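Local coordinates for protein cellulose hydrolase (Bacillus licheniformis, PDB 4YZT) that hydrolyses beta-1,4-glucosidic bonds of cellulose as a three-module family 5 endoglucanase that holds cellotetraose in its catalytic module, at residues 208-213 with 258-263; 413-418 with 423-428; 517-522 with 528-533. All coordinates share one frame; numbering follows the deposited sequence.

Interaction 1: residues 208-213 with 258-263; sequences HSFEPP and EKFVRE
The ring of F260 comes up to the edge of the F210 ring, its CZ near the F210 plane and 4.2 Å from CD2 of F210, while F210 lies at a slant to the F260 ring. P212 touches the same end of F260: its CG stands 4.3 Å from CE1 of F260, likewise oblique. F210 and P212 thus press on adjacent atoms of one phenyl ring. F210 is delivered there by a side chain whose CG lies anti to the backbone N (chi1 173°). A face of the F260 ring is roofed from within its own helix, because CG of K259 sits 3.8 Å above the ring plane, over its centre. K259 then runs on extended past the aromatic cluster, and its ammonium ends at the last turn of helix 203-208, where NZ is hydrogen-bonded to the backbone O of L207; a water accepts from the same NZ at 3.2 Å. That water lies 2.7 Å from the carbonyl O of F210, giving the apolar contact a polar border. The carboxylate of E211 is nearby without touching, OE2 being 5.1 Å from NZ of K259, so any attraction is probably long-range. On the inner side, F210 and F260 both rest on L220 of strand 218-224, and F260 also reaches L206 and L207. The loop leading into that strand is thereby packed against the C-terminal end of helix 243-261, an arrangement belonging to the outer helical layer of a (beta/alpha)8 TIM barrel, at the end opposite the catalytic face.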
loop_
_atom_site.group_PDB
_atom_site.type_symbol
_atom_site.label_atom_id
_atom_site.label_comp_id
_atom_site.label_asym_id
_atom_site.label_seq_id
_atom_site.Cartn_x
_atom_site.Cartn_y
_atom_site.Cartn_z
ATOM N N HIS A 208 9.640 -21.859 -6.456
ATOM C CA HIS A 208 9.896 -23.233 -6.008
ATOM C C HIS A 208 8.824 -24.274 -6.303
ATOM O O HIS A 208 9.118 -25.469 -6.294
ATOM C CB HIS A 208 10.157 -23.237 -4.500
ATOM C CG HIS A 208 11.290 -22.353 -4.090
ATOM N ND1 HIS A 208 12.558 -22.479 -4.616
ATOM C CD2 HIS A 208 11.346 -21.328 -3.210
ATOM C CE1 HIS A 208 13.345 -21.561 -4.082
ATOM N NE2 HIS A 208 12.633 -20.851 -3.224
ATOM N N SER A 209 7.588 -23.849 -6.538
ATOM C CA SER A 209 6.495 -24.805 -6.727
ATOM C C SER A 209 5.780 -24.588 -8.056
ATOM O O SER A 209 5.144 -25.486 -8.619
ATOM C CB SER A 209 5.503 -24.690 -5.572
ATOM O OG SER A 209 6.195 -24.600 -4.336
ATOM N N PHE A 210 5.904 -23.378 -8.554
ATOM C CA PHE A 210 5.289 -22.970 -9.801
ATOM C C PHE A 210 6.012 -23.568 -10.998
ATOM O O PHE A 210 7.232 -23.726 -10.974
ATOM C CB PHE A 210 5.307 -21.445 -9.857
ATOM C CG PHE A 210 4.860 -20.856 -11.156
ATOM C CD1 PHE A 210 3.513 -20.688 -11.431
ATOM C CD2 PHE A 210 5.788 -20.399 -12.077
ATOM C CE1 PHE A 210 3.102 -20.100 -12.615
ATOM C CE2 PHE A 210 5.377 -19.813 -13.270
ATOM C CZ PHE A 210 4.035 -19.663 -13.533
ATOM N N GLU A 211 5.263 -23.909 -12.041
ATOM C CA GLU A 211 5.874 -24.181 -13.341
ATOM C C GLU A 211 5.112 -23.414 -14.416
ATOM O O GLU A 211 3.883 -23.449 -14.450
ATOM C CB GLU A 211 5.899 -25.680 -13.654
ATOM C CG GLU A 211 6.902 -26.467 -12.821
ATOM C CD GLU A 211 8.337 -25.948 -12.963
ATOM O OE1 GLU A 211 8.774 -25.676 -14.102
ATOM O OE2 GLU A 211 9.027 -25.807 -11.931
ATOM N N PRO A 212 5.845 -22.705 -15.290
ATOM C CA PRO A 212 5.208 -21.888 -16.331
ATOM C C PRO A 212 4.395 -22.736 -17.303
ATOM O O PRO A 212 4.873 -23.785 -17.746
ATOM C CB PRO A 212 6.397 -21.237 -17.060
ATOM C CG PRO A 212 7.588 -21.466 -16.196
ATOM C CD PRO A 212 7.311 -22.714 -15.414
ATOM N N PRO A 213 3.169 -22.303 -17.625
ATOM C CA PRO A 213 2.466 -23.000 -18.703
ATOM C C PRO A 213 3.269 -22.909 -20.001
ATOM O O PRO A 213 4.054 -21.968 -20.185
ATOM C CB PRO A 213 1.143 -22.242 -18.829
ATOM C CG PRO A 213 0.980 -21.500 -17.529
ATOM C CD PRO A 213 2.359 -21.235 -17.006
ATOM N N GLU A 258 16.584 -13.521 -11.753
ATOM C CA GLU A 258 17.540 -14.509 -12.233
ATOM C C GLU A 258 16.881 -15.754 -12.841
ATOM O O GLU A 258 17.366 -16.282 -13.838
ATOM C CB GLU A 258 18.484 -14.924 -11.101
ATOM C CG GLU A 258 19.382 -13.801 -10.566
ATOM C CD GLU A 258 20.176 -14.238 -9.336
ATOM O OE1 GLU A 258 21.424 -14.267 -9.399
ATOM O OE2 GLU A 258 19.545 -14.570 -8.311
ATOM N N LYS A 259 15.789 -16.228 -12.251
ATOM C CA LYS A 259 15.146 -17.449 -12.739
ATOM C C LYS A 259 14.267 -17.185 -13.947
ATOM O O LYS A 259 14.193 -18.016 -14.855
ATOM C CB LYS A 259 14.302 -18.117 -11.641
ATOM C CG LYS A 259 13.743 -19.480 -12.074
ATOM C CD LYS A 259 13.135 -20.263 -10.924
ATOM C CE LYS A 259 12.826 -21.688 -11.356
ATOM N NZ LYS A 259 12.544 -22.550 -10.175
ATOM N N PHE A 260 13.608 -16.030 -13.958
ATOM C CA PHE A 260 12.542 -15.804 -14.931
ATOM C C PHE A 260 12.789 -14.639 -15.877
ATOM O O PHE A 260 12.736 -14.822 -17.087
ATOM C CB PHE A 260 11.210 -15.603 -14.214
ATOM C CG PHE A 260 10.727 -16.834 -13.471
ATOM C CD1 PHE A 260 10.468 -18.014 -14.151
ATOM C CD2 PHE A 260 10.513 -16.795 -12.098
ATOM C CE1 PHE A 260 10.030 -19.154 -13.473
ATOM C CE2 PHE A 260 10.058 -17.915 -11.415
ATOM C CZ PHE A 260 9.819 -19.100 -12.098
ATOM N N VAL A 261 13.042 -13.445 -15.340
ATOM C CA VAL A 261 13.107 -12.261 -16.194
ATOM C C VAL A 261 14.228 -12.382 -17.218
ATOM O O VAL A 261 14.019 -12.129 -18.405
ATOM C CB VAL A 261 13.302 -10.949 -15.379
ATOM C CG1 VAL A 261 13.471 -9.754 -16.320
ATOM C CG2 VAL A 261 12.127 -10.702 -14.434
ATOM N N ARG A 262 15.415 -12.799 -16.788
ATOM C CA ARG A 262 16.509 -12.839 -17.748
ATOM C C ARG A 262 16.409 -14.076 -18.645
ATOM O O ARG A 262 17.204 -14.241 -19.565
ATOM C CB ARG A 262 17.874 -12.749 -17.049
ATOM C CG ARG A 262 18.331 -13.949 -16.272
ATOM C CD ARG A 262 19.735 -13.697 -15.734
ATOM N NE ARG A 262 20.161 -14.787 -14.870
ATOM C CZ ARG A 262 21.047 -14.671 -13.888
ATOM N NH1 ARG A 262 21.633 -13.500 -13.629
ATOM N NH2 ARG A 262 21.342 -15.734 -13.159
ATOM N N GLU A 263 15.391 -14.904 -18.410
ATOM C CA GLU A 263 15.051 -15.991 -19.327
ATOM C C GLU A 263 13.897 -15.599 -20.262
ATOM O O GLU A 263 13.390 -16.429 -21.020
ATOM C CB GLU A 263 14.680 -17.265 -18.556
ATOM C CG GLU A 263 15.841 -17.912 -17.802
ATOM C CD GLU A 263 17.047 -18.163 -18.682
ATOM O OE1 GLU A 263 16.874 -18.720 -19.788
ATOM O OE2 GLU A 263 18.171 -17.803 -18.270
HETATM O O HOH W 1 9.330 -22.281 -10.193
#

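Interaction 2: residues 413-418 with 423-428; sequences QLTFTF and SQVMDI
This is an antiparallel beta hairpin, strand 409-418 turning back into strand 424-431, within the X2 carbohydrate-binding module, whose E-set affiliation is consistent with an immunoglobulin-like fold. L414 with M426 and F416 with Q424 are the hydrogen-bonded pairs, each joined by two backbone bonds; the shortest runs from F416 N to Q424 O, 2.7 Å. Neighbouring strands extend the sheet on both sides: T415 and T417 bond to strand 366-371, and D427 to strand 338-347.

The two faces differ in chemistry. On the buried one, L414 and M426 lie side by side and point the same way, with CD1 of L414 against CE of M426 at 3.7 Å. M426 is extended as far as SD and bends only at its last torsion (chi3 76°), which brings the methyl to the leucine. CE1 of F416 meets CB of M426 at 4.0 Å, obliquely to the ring. Q424 folds away at chi2, and its OE1 accepts from the backbone N of I339.

The other face carries Q413, T415, V425 and D427. CB of Q413 lies 3.9 Å from CG1 of V425, while D427 OD2 forms a salt bridge to K280 of the catalytic module. The remaining carboxylate oxygen, D427 OD1, takes NE2 of Q413 at 2.9 Å on its syn side, the donor standing 28° out of the carboxylate plane.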
loop_
_atom_site.group_PDB
_atom_site.type_symbol
_atom_site.label_atom_id
_atom_site.label_comp_id
_atom_site.label_asym_id
_atom_site.label_seq_id
_atom_site.Cartn_x
_atom_site.Cartn_y
_atom_site.Cartn_z
ATOM N N GLN A 413 6.012 24.861 5.342
ATOM C CA GLN A 413 6.569 23.748 4.586
ATOM C C GLN A 413 7.722 24.225 3.725
ATOM O O GLN A 413 7.607 25.228 3.028
ATOM C CB GLN A 413 5.512 23.096 3.697
ATOM C CG GLN A 413 4.424 22.357 4.432
ATOM C CD GLN A 413 3.400 21.778 3.483
ATOM O OE1 GLN A 413 3.025 22.416 2.493
ATOM N NE2 GLN A 413 2.953 20.559 3.762
ATOM N N LEU A 414 8.838 23.509 3.764
ATOM C CA LEU A 414 9.932 23.817 2.857
ATOM C C LEU A 414 9.969 22.784 1.733
ATOM O O LEU A 414 10.023 21.579 1.981
ATOM C CB LEU A 414 11.264 23.866 3.604
ATOM C CG LEU A 414 11.331 24.886 4.744
ATOM C CD1 LEU A 414 12.707 24.873 5.389
ATOM C CD2 LEU A 414 10.965 26.290 4.263
ATOM N N THR A 415 9.906 23.269 0.499
ATOM C CA THR A 415 9.990 22.405 -0.670
ATOM C C THR A 415 11.413 22.394 -1.231
ATOM O O THR A 415 11.902 23.406 -1.727
ATOM C CB THR A 415 9.000 22.849 -1.770
ATOM O OG1 THR A 415 7.659 22.755 -1.271
ATOM C CG2 THR A 415 9.125 21.966 -3.006
ATOM N N PHE A 416 12.078 21.246 -1.126
ATOM C CA PHE A 416 13.397 21.057 -1.710
ATOM C C PHE A 416 13.217 20.564 -3.140
ATOM O O PHE A 416 12.652 19.490 -3.350
ATOM C CB PHE A 416 14.234 20.039 -0.916
ATOM C CG PHE A 416 14.536 20.452 0.514
ATOM C CD1 PHE A 416 13.527 20.517 1.469
ATOM C CD2 PHE A 416 15.837 20.726 0.910
ATOM C CE1 PHE A 416 13.807 20.889 2.778
ATOM C CE2 PHE A 416 16.124 21.088 2.221
ATOM C CZ PHE A 416 15.110 21.173 3.156
ATOM N N THR A 417 13.677 21.347 -4.116
ATOM C CA THR A 417 13.550 20.951 -5.513
ATOM C C THR A 417 14.862 20.376 -6.008
ATOM O O THR A 417 15.929 20.768 -5.534
ATOM C CB THR A 417 13.138 22.137 -6.419
ATOM O OG1 THR A 417 14.162 23.141 -6.405
ATOM C CG2 THR A 417 11.834 22.748 -5.942
ATOM N N PHE A 418 14.783 19.447 -6.954
ATOM C CA PHE A 418 15.978 18.832 -7.526
ATOM C C PHE A 418 15.896 18.914 -9.046
ATOM O O PHE A 418 14.809 19.052 -9.597
ATOM C CB PHE A 418 16.126 17.384 -7.029
ATOM C CG PHE A 418 16.233 17.287 -5.529
ATOM C CD1 PHE A 418 17.469 17.355 -4.903
ATOM C CD2 PHE A 418 15.095 17.181 -4.743
ATOM C CE1 PHE A 418 17.565 17.292 -3.519
ATOM C CE2 PHE A 418 15.190 17.127 -3.357
ATOM C CZ PHE A 418 16.426 17.186 -2.753
ATOM N N SER A 423 10.219 16.465 -5.941
ATOM C CA SER A 423 10.583 17.388 -4.877
ATOM C C SER A 423 10.315 16.747 -3.517
ATOM O O SER A 423 9.450 15.888 -3.385
ATOM C CB SER A 423 9.803 18.698 -4.986
ATOM O OG SER A 423 10.197 19.431 -6.134
ATOM N N GLN A 424 11.069 17.173 -2.516
ATOM C CA GLN A 424 10.841 16.744 -1.143
ATOM C C GLN A 424 10.221 17.908 -0.374
ATOM O O GLN A 424 10.623 19.062 -0.551
ATOM C CB GLN A 424 12.152 16.298 -0.505
ATOM C CG GLN A 424 12.708 15.000 -1.072
ATOM C CD GLN A 424 12.062 13.788 -0.440
ATOM O OE1 GLN A 424 12.374 13.418 0.693
ATOM N NE2 GLN A 424 11.133 13.183 -1.154
ATOM N N VAL A 425 9.236 17.607 0.463
ATOM C CA VAL A 425 8.564 18.626 1.273
ATOM C C VAL A 425 8.731 18.373 2.777
ATOM O O VAL A 425 8.309 17.336 3.284
ATOM C CB VAL A 425 7.065 18.681 0.964
ATOM C CG1 VAL A 425 6.373 19.707 1.863
ATOM C CG2 VAL A 425 6.827 18.967 -0.517
ATOM N N MET A 426 9.334 19.319 3.489
ATOM C CA MET A 426 9.528 19.187 4.931
ATOM C C MET A 426 8.524 20.035 5.714
ATOM O O MET A 426 8.477 21.254 5.548
ATOM C CB MET A 426 10.958 19.589 5.309
ATOM C CG MET A 426 11.330 19.340 6.764
ATOM S SD MET A 426 13.011 19.882 7.142
ATOM C CE MET A 426 12.782 21.644 7.225
ATOM N N ASP A 427 7.724 19.397 6.567
ATOM C CA ASP A 427 6.801 20.137 7.421
ATOM C C ASP A 427 7.549 20.677 8.631
ATOM O O ASP A 427 8.327 19.953 9.258
ATOM C CB ASP A 427 5.641 19.257 7.887
ATOM C CG ASP A 427 4.600 19.016 6.808
ATOM O OD1 ASP A 427 4.786 19.445 5.652
ATOM O OD2 ASP A 427 3.579 18.375 7.127
ATOM N N ILE A 428 7.339 21.956 8.931
ATOM C CA ILE A 428 7.859 22.543 10.154
ATOM C C ILE A 428 6.701 22.585 11.152
ATOM O O ILE A 428 5.743 23.316 10.957
ATOM C CB ILE A 428 8.428 23.948 9.923
ATOM C CG1 ILE A 428 9.467 23.926 8.800
ATOM C CG2 ILE A 428 8.988 24.510 11.234
ATOM C CD1 ILE A 428 10.882 24.197 9.242
HETATM O O HOH W 2 12.336 18.541 -7.721
#

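Interaction 3: residues 517-522 with 528-533; sequences FTFELW and AVVKVK
F517 and F519 pair with V530 and A528 as the hydrogen-bonded positions of an antiparallel hairpin, T518 and V529 forming the non-hydrogen-bonded pair between them, and the two short segments run at 161° to each other. Four backbone bonds join the strands. Those between F517 and V530 are nearly straight, F517 N reaching V530 O at 2.7 Å and V530 N returning to F517 O at 2.8 Å. The F519 and A528 bonds are also short, but their donors are tilted out of the carbonyl planes.

Both phenylalanines project to the same face of the sheet as V530 and A528. In each, CG lies anti to the carbonyl carbon and beside the backbone N (chi1 -66° in F517), and each ring leans along the partner strand to the valine two residues beyond its own pair. CE1 of F519 meets CG2 of V530 at 3.8 Å, the methyl standing oblique to the ring. Two residues further along the partner strand, CD2 of F517 meets CG2 of V532 in the same oblique way, also at 3.8 Å. The carbonyl O of A528 lies in the plane of the F519 ring at its edge, 3.6 Å from CD1 of F519. CB of A528 lies 4.3 Å from CB of F519, an apolar contact within the pair.

On this face F519 packs on L501 and L503 of strand 500-503, and F517 on L503, placing the hairpin in the core between sheets of the C-terminal module; V530 touches F441 of the adjacent strand 440-444 in its own sheet. The opposite face carries T518 and the exposed V529. Backbone bonds and phenyl-valine contacts together join the strands, and the same buried apolar side chains offer a hydrophobic surface to the second sheet.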
loop_
_atom_site.group_PDB
_atom_site.type_symbol
_atom_site.label_atom_id
_atom_site.label_comp_id
_atom_site.label_asym_id
_atom_site.label_seq_id
_atom_site.Cartn_x
_atom_site.Cartn_y
_atom_site.Cartn_z
ATOM N N PHE A 517 -1.973 1.395 29.095
ATOM C CA PHE A 517 -1.673 1.573 27.680
ATOM C C PHE A 517 -0.800 2.794 27.470
ATOM O O PHE A 517 -1.054 3.852 28.045
ATOM C CB PHE A 517 -2.955 1.700 26.861
ATOM C CG PHE A 517 -3.768 0.447 26.841
ATOM C CD1 PHE A 517 -3.614 -0.471 25.820
ATOM C CD2 PHE A 517 -4.671 0.177 27.862
ATOM C CE1 PHE A 517 -4.354 -1.657 25.822
ATOM C CE2 PHE A 517 -5.417 -0.984 27.865
ATOM C CZ PHE A 517 -5.253 -1.905 26.845
ATOM N N THR A 518 0.243 2.632 26.667
ATOM C CA THR A 518 1.132 3.738 26.353
ATOM C C THR A 518 0.972 4.120 24.889
ATOM O O THR A 518 1.342 3.349 23.990
ATOM C CB THR A 518 2.606 3.393 26.649
ATOM O OG1 THR A 518 2.763 3.023 28.030
ATOM C CG2 THR A 518 3.508 4.587 26.340
ATOM N N PHE A 519 0.408 5.303 24.659
ATOM C CA PHE A 519 0.246 5.829 23.310
ATOM C C PHE A 519 1.510 6.591 22.930
ATOM O O PHE A 519 1.702 7.725 23.361
ATOM C CB PHE A 519 -0.997 6.729 23.216
ATOM C CG PHE A 519 -2.290 5.975 23.332
ATOM C CD1 PHE A 519 -2.788 5.623 24.574
ATOM C CD2 PHE A 519 -2.994 5.600 22.196
ATOM C CE1 PHE A 519 -3.972 4.906 24.691
ATOM C CE2 PHE A 519 -4.175 4.893 22.298
ATOM C CZ PHE A 519 -4.668 4.542 23.558
ATOM N N GLU A 520 2.380 5.954 22.139
ATOM C CA GLU A 520 3.647 6.568 21.758
ATOM C C GLU A 520 3.417 7.459 20.546
ATOM O O GLU A 520 2.773 7.065 19.570
ATOM C CB GLU A 520 4.716 5.503 21.475
ATOM C CG GLU A 520 5.022 4.606 22.657
ATOM C CD GLU A 520 6.108 3.564 22.382
ATOM O OE1 GLU A 520 6.662 3.514 21.259
ATOM O OE2 GLU A 520 6.408 2.785 23.309
ATOM N N LEU A 521 3.932 8.678 20.633
ATOM C CA LEU A 521 3.669 9.707 19.645
ATOM C C LEU A 521 4.904 10.092 18.839
ATOM O O LEU A 521 6.028 9.726 19.184
ATOM C CB LEU A 521 3.103 10.953 20.343
ATOM C CG LEU A 521 1.883 10.667 21.213
ATOM C CD1 LEU A 521 1.584 11.825 22.178
ATOM C CD2 LEU A 521 0.685 10.402 20.324
ATOM N N TRP A 522 4.671 10.842 17.766
ATOM C CA TRP A 522 5.713 11.627 17.103
ATOM C C TRP A 522 5.616 13.053 17.651
ATOM O O TRP A 522 4.523 13.588 17.721
ATOM C CB TRP A 522 5.523 11.630 15.586
ATOM C CG TRP A 522 5.531 10.259 14.914
ATOM C CD1 TRP A 522 4.503 9.671 14.227
ATOM C CD2 TRP A 522 6.634 9.341 14.849
ATOM N NE1 TRP A 522 4.901 8.438 13.745
ATOM C CE2 TRP A 522 6.200 8.217 14.116
ATOM C CE3 TRP A 522 7.943 9.361 15.343
ATOM C CZ2 TRP A 522 7.029 7.122 13.872
ATOM C CZ3 TRP A 522 8.764 8.271 15.101
ATOM C CH2 TRP A 522 8.302 7.168 14.371
ATOM N N ALA A 528 1.613 9.355 25.712
ATOM C CA ALA A 528 0.473 9.580 26.592
ATOM C C ALA A 528 0.064 8.254 27.228
ATOM O O ALA A 528 -0.280 7.304 26.519
ATOM C CB ALA A 528 -0.691 10.194 25.825
ATOM N N VAL A 529 0.110 8.205 28.557
ATOM C CA VAL A 529 -0.150 6.980 29.307
ATOM C C VAL A 529 -1.586 6.937 29.824
ATOM O O VAL A 529 -2.042 7.853 30.519
ATOM C CB VAL A 529 0.823 6.838 30.500
ATOM C CG1 VAL A 529 0.499 5.610 31.320
ATOM C CG2 VAL A 529 2.270 6.797 30.024
ATOM N N VAL A 530 -2.296 5.869 29.488
ATOM C CA VAL A 530 -3.696 5.729 29.869
ATOM C C VAL A 530 -3.888 4.436 30.640
ATOM O O VAL A 530 -3.501 3.361 30.166
ATOM C CB VAL A 530 -4.642 5.716 28.639
ATOM C CG1 VAL A 530 -6.096 5.549 29.086
ATOM C CG2 VAL A 530 -4.464 6.987 27.807
ATOM N N LYS A 531 -4.491 4.540 31.819
ATOM C CA LYS A 531 -4.771 3.365 32.637
ATOM C C LYS A 531 -6.206 2.922 32.433
ATOM O O LYS A 531 -7.111 3.746 32.377
ATOM C CB LYS A 531 -4.489 3.658 34.115
ATOM C CG LYS A 531 -3.008 3.892 34.381
ATOM C CD LYS A 531 -2.667 3.891 35.851
ATOM C CE LYS A 531 -1.154 3.951 36.038
ATOM N NZ LYS A 531 -0.461 2.765 35.443
ATOM N N VAL A 532 -6.417 1.619 32.296
ATOM C CA VAL A 532 -7.769 1.109 32.131
ATOM C C VAL A 532 -8.074 0.104 33.241
ATOM O O VAL A 532 -7.403 -0.925 33.361
ATOM C CB VAL A 532 -7.967 0.469 30.736
ATOM C CG1 VAL A 532 -9.341 -0.160 30.618
ATOM C CG2 VAL A 532 -7.761 1.520 29.635
ATOM N N LYS A 533 -9.067 0.436 34.062
ATOM C CA LYS A 533 -9.505 -0.425 35.154
ATOM C C LYS A 533 -10.621 -1.359 34.686
ATOM O O LYS A 533 -11.475 -0.975 33.883
ATOM C CB LYS A 533 -9.990 0.407 36.348
ATOM C CG LYS A 533 -9.043 1.507 36.793
ATOM C CD LYS A 533 -7.706 0.956 37.241
ATOM C CE LYS A 533 -6.756 2.086 37.605
ATOM N NZ LYS A 533 -5.341 1.630 37.732
#

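How the interactions relate
The three contacts sit in three successive parts of the chain. Interaction 1 belongs to the catalytic barrel and joins a loop to a helix end by sparse aromatic and proline packing with a water at its border. Interactions 2 and 3 are both antiparallel hairpins held by backbone bonds, in separate beta modules. Interaction 3 is the more uniformly buried and apolar; interaction 2 is partly buried, with a polar Q413-D427 pair on the face that turns to the catalytic module, where D427 also pairs with K280. Interactions 2 and 3 come within about 11 Å at their nearest atoms. Interactions 1 and 3 lie on opposite sides of the chain's centre, their centres about 49 Å apart.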